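Local coordinates for protein phospholipase C-beta (PLC-beta) (Sepia officinalis, PDB 3QR0) that belongs to the phospholipase C-beta family, combining a PH domain, EF-hand-like helices, a TIM-barrel-type X and Y core that holds a calcium ion, and a C2 domain, at residues S403-S408 against L462-L467; G233-L238 against L297-L302; V718-V723 against I731-M736. All coordinates share one frame; numbering follows the deposited sequence.

Contact 1. Residues S403-S408 against L462-L467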
loop_
_atom_site.group_PDB
_atom_site.type_symbol
_atom_site.label_atom_id
_atom_site.label_comp_id
_atom_site.label_asym_id
_atom_site.label_seq_id
_atom_site.Cartn_x
_atom_site.Cartn_y
_atom_site.Cartn_z
ATOM N N SER A 403 -12.708 12.995 0.766
ATOM C CA SER A 403 -11.953 11.748 0.619
ATOM C C SER A 403 -11.632 11.037 1.934
ATOM O O SER A 403 -11.223 9.878 1.922
ATOM C CB SER A 403 -10.656 12.031 -0.141
ATOM O OG SER A 403 -10.938 12.634 -1.395
ATOM N N ALA A 404 -11.838 11.719 3.059
ATOM C CA ALA A 404 -11.384 11.242 4.372
ATOM C C ALA A 404 -11.755 9.798 4.693
ATOM O O ALA A 404 -10.937 9.055 5.230
ATOM C CB ALA A 404 -11.908 12.161 5.472
ATOM N N PHE A 405 -12.984 9.404 4.369
ATOM C CA PHE A 405 -13.483 8.094 4.754
ATOM C C PHE A 405 -13.948 7.219 3.590
ATOM O O PHE A 405 -14.765 6.317 3.780
ATOM C CB PHE A 405 -14.576 8.265 5.815
ATOM C CG PHE A 405 -14.131 9.101 6.982
ATOM C CD1 PHE A 405 -13.173 8.617 7.865
ATOM C CD2 PHE A 405 -14.612 10.389 7.163
ATOM C CE1 PHE A 405 -12.730 9.390 8.931
ATOM C CE2 PHE A 405 -14.176 11.168 8.226
ATOM C CZ PHE A 405 -13.236 10.670 9.113
ATOM N N LYS A 406 -13.401 7.457 2.399
ATOM C CA LYS A 406 -13.731 6.639 1.228
ATOM C C LYS A 406 -13.131 5.234 1.295
ATOM O O LYS A 406 -13.752 4.286 0.812
ATOM C CB LYS A 406 -13.310 7.321 -0.089
ATOM C CG LYS A 406 -14.255 8.416 -0.533
ATOM C CD LYS A 406 -13.982 8.900 -1.973
ATOM C CE LYS A 406 -14.803 8.129 -3.007
ATOM N NZ LYS A 406 -14.714 8.741 -4.376
ATOM N N VAL A 407 -11.936 5.096 1.873
ATOM C CA VAL A 407 -11.277 3.786 1.947
ATOM C C VAL A 407 -11.150 3.238 3.364
ATOM O O VAL A 407 -10.972 2.038 3.534
ATOM C CB VAL A 407 -9.875 3.782 1.281
ATOM C CG1 VAL A 407 -9.939 4.437 -0.093
ATOM C CG2 VAL A 407 -8.837 4.455 2.181
ATOM N N SER A 408 -11.244 4.111 4.365
ATOM C CA SER A 408 -11.196 3.707 5.769
ATOM C C SER A 408 -12.246 4.461 6.570
ATOM O O SER A 408 -12.429 5.657 6.371
ATOM C CB SER A 408 -9.812 4.004 6.352
ATOM O OG SER A 408 -9.782 3.791 7.755
ATOM N N LEU A 462 -14.174 6.470 17.543
ATOM C CA LEU A 462 -14.018 7.680 16.752
ATOM C C LEU A 462 -14.091 7.445 15.241
ATOM O O LEU A 462 -13.571 8.239 14.470
ATOM C CB LEU A 462 -12.693 8.349 17.121
ATOM C CG LEU A 462 -12.579 8.836 18.570
ATOM C CD1 LEU A 462 -11.234 9.487 18.805
ATOM C CD2 LEU A 462 -13.702 9.802 18.909
ATOM N N ARG A 463 -14.762 6.377 14.821
ATOM C CA ARG A 463 -14.961 6.122 13.400
ATOM C C ARG A 463 -15.670 7.303 12.751
ATOM O O ARG A 463 -16.576 7.894 13.343
ATOM C CB ARG A 463 -15.781 4.853 13.172
ATOM C CG ARG A 463 -15.007 3.565 13.369
ATOM C CD ARG A 463 -15.946 2.376 13.265
ATOM N NE ARG A 463 -16.942 2.427 14.330
ATOM C CZ ARG A 463 -18.128 1.820 14.303
ATOM N NH1 ARG A 463 -18.505 1.092 13.258
ATOM N NH2 ARG A 463 -18.949 1.954 15.333
ATOM N N LYS A 464 -15.233 7.648 11.541
ATOM C CA LYS A 464 -15.804 8.754 10.772
ATOM C C LYS A 464 -15.671 10.100 11.487
ATOM O O LYS A 464 -16.524 10.971 11.327
ATOM C CB LYS A 464 -17.276 8.471 10.432
ATOM C CG LYS A 464 -17.495 7.170 9.651
ATOM C CD LYS A 464 -17.673 7.415 8.170
ATOM C CE LYS A 464 -19.065 7.947 7.852
ATOM N NZ LYS A 464 -19.064 8.760 6.599
ATOM N N LYS A 465 -14.605 10.269 12.266
ATOM C CA LYS A 465 -14.332 11.540 12.934
ATOM C C LYS A 465 -12.970 12.103 12.535
ATOM O O LYS A 465 -12.008 11.354 12.327
ATOM C CB LYS A 465 -14.405 11.392 14.456
ATOM C CG LYS A 465 -15.769 10.946 14.990
ATOM C CD LYS A 465 -16.825 12.017 14.796
ATOM C CE LYS A 465 -18.202 11.540 15.222
ATOM N NZ LYS A 465 -19.235 12.494 14.750
ATOM N N ILE A 466 -12.920 13.428 12.412
ATOM C CA ILE A 466 -11.706 14.168 12.100
ATOM C C ILE A 466 -11.295 14.914 13.361
ATOM O O ILE A 466 -12.095 15.667 13.932
ATOM C CB ILE A 466 -11.943 15.172 10.953
ATOM C CG1 ILE A 466 -12.196 14.422 9.640
ATOM C CG2 ILE A 466 -10.740 16.125 10.802
ATOM C CD1 ILE A 466 -12.893 15.258 8.578
ATOM N N LEU A 467 -10.070 14.665 13.819
ATOM C CA LEU A 467 -9.532 15.323 15.004
ATOM C C LEU A 467 -8.541 16.400 14.602
ATOM O O LEU A 467 -7.778 16.229 13.641
ATOM C CB LEU A 467 -8.855 14.316 15.937
ATOM C CG LEU A 467 -9.818 13.423 16.718
ATOM C CD1 LEU A 467 -10.249 12.253 15.860
ATOM C CD2 LEU A 467 -9.175 12.934 18.017
#

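Contact 2. Residues G233-L238 against L297-L302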
loop_
_atom_site.group_PDB
_atom_site.type_symbol
_atom_site.label_atom_id
_atom_site.label_comp_id
_atom_site.label_asym_id
_atom_site.label_seq_id
_atom_site.Cartn_x
_atom_site.Cartn_y
_atom_site.Cartn_z
ATOM N N GLY A 233 12.438 -30.600 -10.284
ATOM C CA GLY A 233 13.132 -30.897 -9.035
ATOM C C GLY A 233 12.220 -30.800 -7.822
ATOM O O GLY A 233 12.307 -31.618 -6.909
ATOM N N ILE A 234 11.336 -29.806 -7.811
ATOM C CA ILE A 234 10.395 -29.631 -6.698
ATOM C C ILE A 234 9.372 -30.772 -6.658
ATOM O O ILE A 234 9.044 -31.288 -5.590
ATOM C CB ILE A 234 9.679 -28.266 -6.771
ATOM C CG1 ILE A 234 10.677 -27.133 -6.505
ATOM C CG2 ILE A 234 8.530 -28.204 -5.772
ATOM C CD1 ILE A 234 10.145 -25.752 -6.854
ATOM N N PHE A 235 8.884 -31.170 -7.827
ATOM C CA PHE A 235 7.971 -32.305 -7.933
ATOM C C PHE A 235 8.621 -33.600 -7.420
ATOM O O PHE A 235 8.004 -34.354 -6.669
ATOM C CB PHE A 235 7.507 -32.472 -9.381
ATOM C CG PHE A 235 6.454 -33.516 -9.558
ATOM C CD1 PHE A 235 5.155 -33.287 -9.122
ATOM C CD2 PHE A 235 6.755 -34.733 -10.157
ATOM C CE1 PHE A 235 4.174 -34.253 -9.285
ATOM C CE2 PHE A 235 5.777 -35.698 -10.322
ATOM C CZ PHE A 235 4.484 -35.454 -9.882
ATOM N N LYS A 236 9.867 -33.839 -7.820
ATOM C CA LYS A 236 10.635 -34.998 -7.350
ATOM C C LYS A 236 10.762 -35.001 -5.822
ATOM O O LYS A 236 10.584 -36.035 -5.175
ATOM C CB LYS A 236 12.027 -34.997 -7.995
ATOM C CG LYS A 236 12.914 -36.181 -7.615
ATOM C CD LYS A 236 14.205 -36.176 -8.421
ATOM C CE LYS A 236 15.070 -37.391 -8.119
ATOM N NZ LYS A 236 15.630 -37.348 -6.741
ATOM N N GLU A 237 11.065 -33.831 -5.267
ATOM C CA GLU A 237 11.171 -33.620 -3.822
ATOM C C GLU A 237 9.870 -33.977 -3.090
ATOM O O GLU A 237 9.886 -34.782 -2.154
ATOM C CB GLU A 237 11.551 -32.153 -3.555
ATOM C CG GLU A 237 11.689 -31.733 -2.084
ATOM C CD GLU A 237 11.843 -30.215 -1.919
ATOM O OE1 GLU A 237 11.074 -29.457 -2.537
ATOM O OE2 GLU A 237 12.726 -29.773 -1.157
ATOM N N LEU A 238 8.753 -33.391 -3.523
ATOM C CA LEU A 238 7.467 -33.573 -2.828
ATOM C C LEU A 238 6.852 -34.957 -3.031
ATOM O O LEU A 238 6.106 -35.432 -2.174
ATOM C CB LEU A 238 6.458 -32.498 -3.250
ATOM C CG LEU A 238 6.878 -31.046 -3.002
ATOM C CD1 LEU A 238 5.709 -30.100 -3.270
ATOM C CD2 LEU A 238 7.419 -30.854 -1.592
ATOM N N LEU A 297 -1.645 -36.094 -7.769
ATOM C CA LEU A 297 -1.354 -34.767 -8.293
ATOM C C LEU A 297 -0.115 -34.822 -9.184
ATOM O O LEU A 297 0.951 -35.270 -8.754
ATOM C CB LEU A 297 -1.138 -33.782 -7.139
ATOM C CG LEU A 297 -0.938 -32.306 -7.491
ATOM C CD1 LEU A 297 -2.177 -31.723 -8.165
ATOM C CD2 LEU A 297 -0.578 -31.505 -6.238
ATOM N N THR A 298 -0.272 -34.363 -10.423
ATOM C CA THR A 298 0.801 -34.349 -11.416
ATOM C C THR A 298 1.647 -33.078 -11.300
ATOM O O THR A 298 1.307 -32.156 -10.558
ATOM C CB THR A 298 0.225 -34.433 -12.855
ATOM O OG1 THR A 298 -0.634 -33.313 -13.094
ATOM C CG2 THR A 298 -0.574 -35.723 -13.055
ATOM N N LYS A 299 2.746 -33.041 -12.049
ATOM C CA LYS A 299 3.639 -31.877 -12.095
ATOM C C LYS A 299 2.889 -30.597 -12.488
ATOM O O LYS A 299 3.085 -29.540 -11.893
ATOM C CB LYS A 299 4.761 -32.159 -13.093
ATOM C CG LYS A 299 5.852 -31.108 -13.161
ATOM C CD LYS A 299 7.032 -31.592 -14.001
ATOM C CE LYS A 299 6.646 -31.825 -15.459
ATOM N NZ LYS A 299 7.831 -32.112 -16.312
ATOM N N GLU A 300 2.014 -30.714 -13.482
ATOM C CA GLU A 300 1.240 -29.577 -13.972
ATOM C C GLU A 300 0.155 -29.184 -12.967
ATOM O O GLU A 300 -0.159 -28.004 -12.818
ATOM C CB GLU A 300 0.617 -29.900 -15.335
ATOM C CG GLU A 300 1.622 -30.021 -16.492
ATOM C CD GLU A 300 2.405 -31.334 -16.519
ATOM O OE1 GLU A 300 1.980 -32.337 -15.889
ATOM O OE2 GLU A 300 3.463 -31.365 -17.187
ATOM N N GLY A 301 -0.410 -30.181 -12.283
ATOM C CA GLY A 301 -1.348 -29.942 -11.187
ATOM C C GLY A 301 -0.706 -29.212 -10.019
ATOM O O GLY A 301 -1.334 -28.345 -9.406
ATOM N N LEU A 302 0.546 -29.561 -9.710
ATOM C CA LEU A 302 1.301 -28.881 -8.650
ATOM C C LEU A 302 1.539 -27.414 -8.979
ATOM O O LEU A 302 1.329 -26.540 -8.139
ATOM C CB LEU A 302 2.652 -29.572 -8.409
ATOM C CG LEU A 302 3.562 -28.943 -7.345
ATOM C CD1 LEU A 302 2.880 -28.945 -5.974
ATOM C CD2 LEU A 302 4.894 -29.669 -7.276
#

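Contact 3. Residues V718-V723 against I731-M736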
loop_
_atom_site.group_PDB
_atom_site.type_symbol
_atom_site.label_atom_id
_atom_site.label_comp_id
_atom_site.label_asym_id
_atom_site.label_seq_id
_atom_site.Cartn_x
_atom_site.Cartn_y
_atom_site.Cartn_z
ATOM N N VAL A 718 9.687 -6.682 8.842
ATOM C CA VAL A 718 9.199 -7.104 7.544
ATOM C C VAL A 718 10.366 -7.599 6.707
ATOM O O VAL A 718 11.500 -7.132 6.870
ATOM C CB VAL A 718 8.478 -5.958 6.811
ATOM C CG1 VAL A 718 7.357 -5.414 7.673
ATOM C CG2 VAL A 718 9.458 -4.840 6.424
ATOM N N VAL A 719 10.090 -8.561 5.836
ATOM C CA VAL A 719 11.032 -8.978 4.813
ATOM C C VAL A 719 10.539 -8.413 3.491
ATOM O O VAL A 719 9.320 -8.290 3.265
ATOM C CB VAL A 719 11.203 -10.525 4.771
ATOM C CG1 VAL A 719 9.900 -11.223 4.371
ATOM C CG2 VAL A 719 12.334 -10.907 3.833
ATOM N N ARG A 720 11.481 -8.020 2.638
ATOM C CA ARG A 720 11.150 -7.336 1.405
ATOM C C ARG A 720 11.944 -7.890 0.236
ATOM O O ARG A 720 13.169 -7.989 0.310
ATOM C CB ARG A 720 11.439 -5.843 1.544
ATOM C CG ARG A 720 11.003 -5.033 0.351
ATOM C CD ARG A 720 11.151 -3.557 0.611
ATOM N NE ARG A 720 10.902 -2.783 -0.600
ATOM C CZ ARG A 720 11.693 -1.828 -1.084
ATOM N NH1 ARG A 720 12.828 -1.489 -0.477
ATOM N NH2 ARG A 720 11.343 -1.206 -2.198
ATOM N N ILE A 721 11.234 -8.234 -0.837
ATOM C CA ILE A 721 11.847 -8.646 -2.101
ATOM C C ILE A 721 11.830 -7.463 -3.067
ATOM O O ILE A 721 10.780 -6.862 -3.281
ATOM C CB ILE A 721 11.087 -9.842 -2.726
ATOM C CG1 ILE A 721 11.287 -11.105 -1.881
ATOM C CG2 ILE A 721 11.561 -10.104 -4.158
ATOM C CD1 ILE A 721 10.485 -12.328 -2.382
ATOM N N ILE A 722 12.988 -7.125 -3.634
ATOM C CA ILE A 722 13.098 -6.038 -4.607
ATOM C C ILE A 722 13.713 -6.573 -5.897
ATOM O O ILE A 722 14.771 -7.196 -5.874
ATOM C CB ILE A 722 13.964 -4.857 -4.091
ATOM C CG1 ILE A 722 13.530 -4.404 -2.691
ATOM C CG2 ILE A 722 13.870 -3.680 -5.066
ATOM C CD1 ILE A 722 14.255 -5.095 -1.550
ATOM N N VAL A 723 13.044 -6.340 -7.019
ATOM C CA VAL A 723 13.563 -6.753 -8.313
ATOM C C VAL A 723 13.985 -5.518 -9.101
ATOM O O VAL A 723 13.227 -4.550 -9.195
ATOM C CB VAL A 723 12.535 -7.560 -9.123
ATOM C CG1 VAL A 723 13.172 -8.072 -10.409
ATOM C CG2 VAL A 723 11.974 -8.723 -8.293
ATOM N N ILE A 731 12.090 -2.416 -10.739
ATOM C CA ILE A 731 11.031 -3.088 -11.494
ATOM C C ILE A 731 9.805 -3.265 -10.607
ATOM O O ILE A 731 8.711 -2.801 -10.939
ATOM C CB ILE A 731 11.486 -4.460 -12.022
ATOM C CG1 ILE A 731 12.577 -4.288 -13.079
ATOM C CG2 ILE A 731 10.305 -5.229 -12.598
ATOM C CD1 ILE A 731 13.263 -5.581 -13.439
ATOM N N GLY A 732 9.992 -3.950 -9.486
ATOM C CA GLY A 732 8.908 -4.189 -8.546
ATOM C C GLY A 732 9.411 -4.710 -7.217
ATOM O O GLY A 732 10.589 -5.054 -7.074
ATOM N N HIS A 733 8.517 -4.755 -6.238
ATOM C CA HIS A 733 8.862 -5.236 -4.917
ATOM C C HIS A 733 7.660 -5.881 -4.240
ATOM O O HIS A 733 6.540 -5.852 -4.758
ATOM C CB HIS A 733 9.401 -4.081 -4.061
ATOM C CG HIS A 733 8.333 -3.232 -3.449
ATOM N ND1 HIS A 733 8.290 -2.951 -2.102
ATOM C CD2 HIS A 733 7.249 -2.628 -3.995
ATOM C CE1 HIS A 733 7.226 -2.209 -1.843
ATOM N NE2 HIS A 733 6.580 -1.995 -2.976
ATOM N N ARG A 734 7.905 -6.466 -3.077
ATOM C CA ARG A 734 6.836 -6.979 -2.229
ATOM C C ARG A 734 7.288 -6.986 -0.773
ATOM O O ARG A 734 8.348 -7.522 -0.459
ATOM C CB ARG A 734 6.424 -8.385 -2.672
ATOM C CG ARG A 734 5.162 -8.920 -2.000
ATOM C CD ARG A 734 3.923 -8.134 -2.397
ATOM N NE ARG A 734 2.735 -8.650 -1.717
ATOM C CZ ARG A 734 1.884 -9.540 -2.222
ATOM N NH1 ARG A 734 2.042 -10.031 -3.452
ATOM N NH2 ARG A 734 0.848 -9.935 -1.489
ATOM N N VAL A 735 6.478 -6.381 0.100
ATOM C CA VAL A 735 6.743 -6.341 1.531
ATOM C C VAL A 735 5.898 -7.414 2.219
ATOM O O VAL A 735 4.687 -7.488 2.005
ATOM C CB VAL A 735 6.415 -4.946 2.116
ATOM C CG1 VAL A 735 6.522 -4.945 3.636
ATOM C CG2 VAL A 735 7.350 -3.894 1.530
ATOM N N MET A 736 6.551 -8.248 3.025
ATOM C CA MET A 736 5.896 -9.338 3.729
ATOM C C MET A 736 6.197 -9.227 5.228
ATOM O O MET A 736 7.281 -9.593 5.669
ATOM C CB MET A 736 6.397 -10.677 3.189
ATOM C CG MET A 736 5.958 -10.966 1.757
ATOM S SD MET A 736 6.742 -12.448 1.090
ATOM C CE MET A 736 8.397 -11.835 0.794
#

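Contact 1. Residues S403-S408 against L462-L467
The ring of Phe-405 lies against the backbone of Lys-464, and this meeting makes up most of the contact. Lys-464 CA sits over the middle of one ring face. It is 3.6 Å from the centroid of the Phe-405 ring and 13° off the ring normal, a CH-pi contact made by a main-chain carbon. The far end of the ring reaches further along the chain, with Phe-405 CZ 3.4 Å from Lys-464 C. The methyl of Ala-404 lies over the opposite face, offset toward the rim, so the ring is held between its own neighbour and the other segment. Phe-405 CG is anti to its carbonyl carbon (chi1 -53°), which sends the ring across the gap. The Lys-464 chain bends at chi2 and chi3 and passes the base of the ring, where its CD comes 4.0 Å from Phe-405 CB. Ile-466 closes the inner end: its CG1 is 3.9 Å from Phe-405 CZ, and its CD1 lies 4.5 Å from Ala-404 CB. No hydrogen bond joins the two segments; they meet through van der Waals and CH-pi contacts, many of them between the ring and the main chain. Each side is shaped by a turn, type I from Ser-403 to Lys-406 and type II from Leu-462 to Lys-465. Strand 412-418 lies beside both, with Val-412 touching Phe-405 and Leu-414 touching Ile-466. Strands 412-418 and 466-469 are parallel neighbours, as expected in the TIM-barrel-type fold of the X domain.

Contact 2. Residues G233-L238 against L297-L302
Phe-235 on helix 230-238 packs against the first turn of helix 299-307, within the EF-hand-like region of the protein. Its CG is anti to the backbone N (chi1 -174°), and the ring reaches across to the other segment. There Lys-299 CA lies over one face, offset toward the rim. Lys-299 CB adds a CH-pi contact, 4.2 Å from the centroid of the Phe-235 ring and 12° off its normal. The rest of the lysine leads away from the ring. It is extended until a bend at chi3, and its NZ forms a salt bridge with Glu-232, on the same helix as Phe-235. The ring edge meets other groups. Leu-297 O lies in the ring plane, 3.4 Å from Phe-235 CE1, and Leu-302 CD2 touches the edge at CD1.

Leu-302 also projects toward helix 230-238. Its two methyls divide the work: CD2 meets Ile-234 CG2 at 4.2 Å as well as the phenyl ring, while CD1 meets Leu-238 CD1 at 4.1 Å. The side chains of Ile-234 and Leu-238 each cross that of Leu-302 at about a right angle. Ile-245, on the short strand 245-246, touches Phe-235, Leu-238, Leu-297 and Leu-302, and so completes this apolar cluster. Its backbone is also hydrogen-bonded to Leu-297. The start of helix 299-307 is fixed by an N-cap. Thr-298 OG1, which is also hydrogen-bonded to Glu-284, accepts from Gly-301 N at 3.2 Å with an N-H...O angle of 156°.

Contact 3. Residues V718-V723 against I731-M736
Val-719 and Met-736 form a hydrogen-bonded pair at one end of this antiparallel hairpin, and their side chains interlock on one sheet face. Val-719 CG1 presses against Met-736 CB at 3.7 Å. The methionine then bends at chi3 (-74°), and its methyl CE rests between two bumps, 3.8 Å from Ile-721 CD1 and 3.9 Å from Val-719 CG1. At the other end Gly-732 puts no side chain beside Val-723, and Ile-731 CD1 meets Val-723 CG1 instead. A classic beta bulge sets this end: Ile-731 N bonds to Val-723 O at 2.9 Å, and Gly-732 N adds a weak bond to the same oxygen.

The other face carries Arg-720, Ile-722, His-733 and Val-735. Arg-720 runs extended from CG to NE, passing Val-735 CG2 with its CD at 3.9 Å. Ile-722 CG1 lies over the centre of one guanidinium face. Arg-720 NE donates to His-733 ND1 at 3.0 Å, while the guanidinium and ring planes stand 78° apart. Arg-720 NH1 bonds to Tyr-676 OH and to a glycerol. As ND1 is the acceptor, it carries no proton in this bond, and the adjacent positive charge would probably disfavour a charged imidazole.

How the contacts relate
From the N terminus, contact 2 comes first. It closes a loop of 58 residues within the EF-hand-like region, bringing helix 230-238 to helix 299-307. Contact 1 follows in the X domain. Its 53 intervening residues include strand 412-418 and helix 422-436, and it joins the loop after helix 393-403 to the turn leading into strand 466-469. Contact 3 is last and most local: seven residues separate its segments, in one hairpin of the C2 domain. The three loops are in series, neither nested nor crossed. Contacts 1 and 2 lie on opposite sides of the chain's centre, their centres 48 Å apart. The nearest atoms of contacts 2 and 3 are about 14 Å apart.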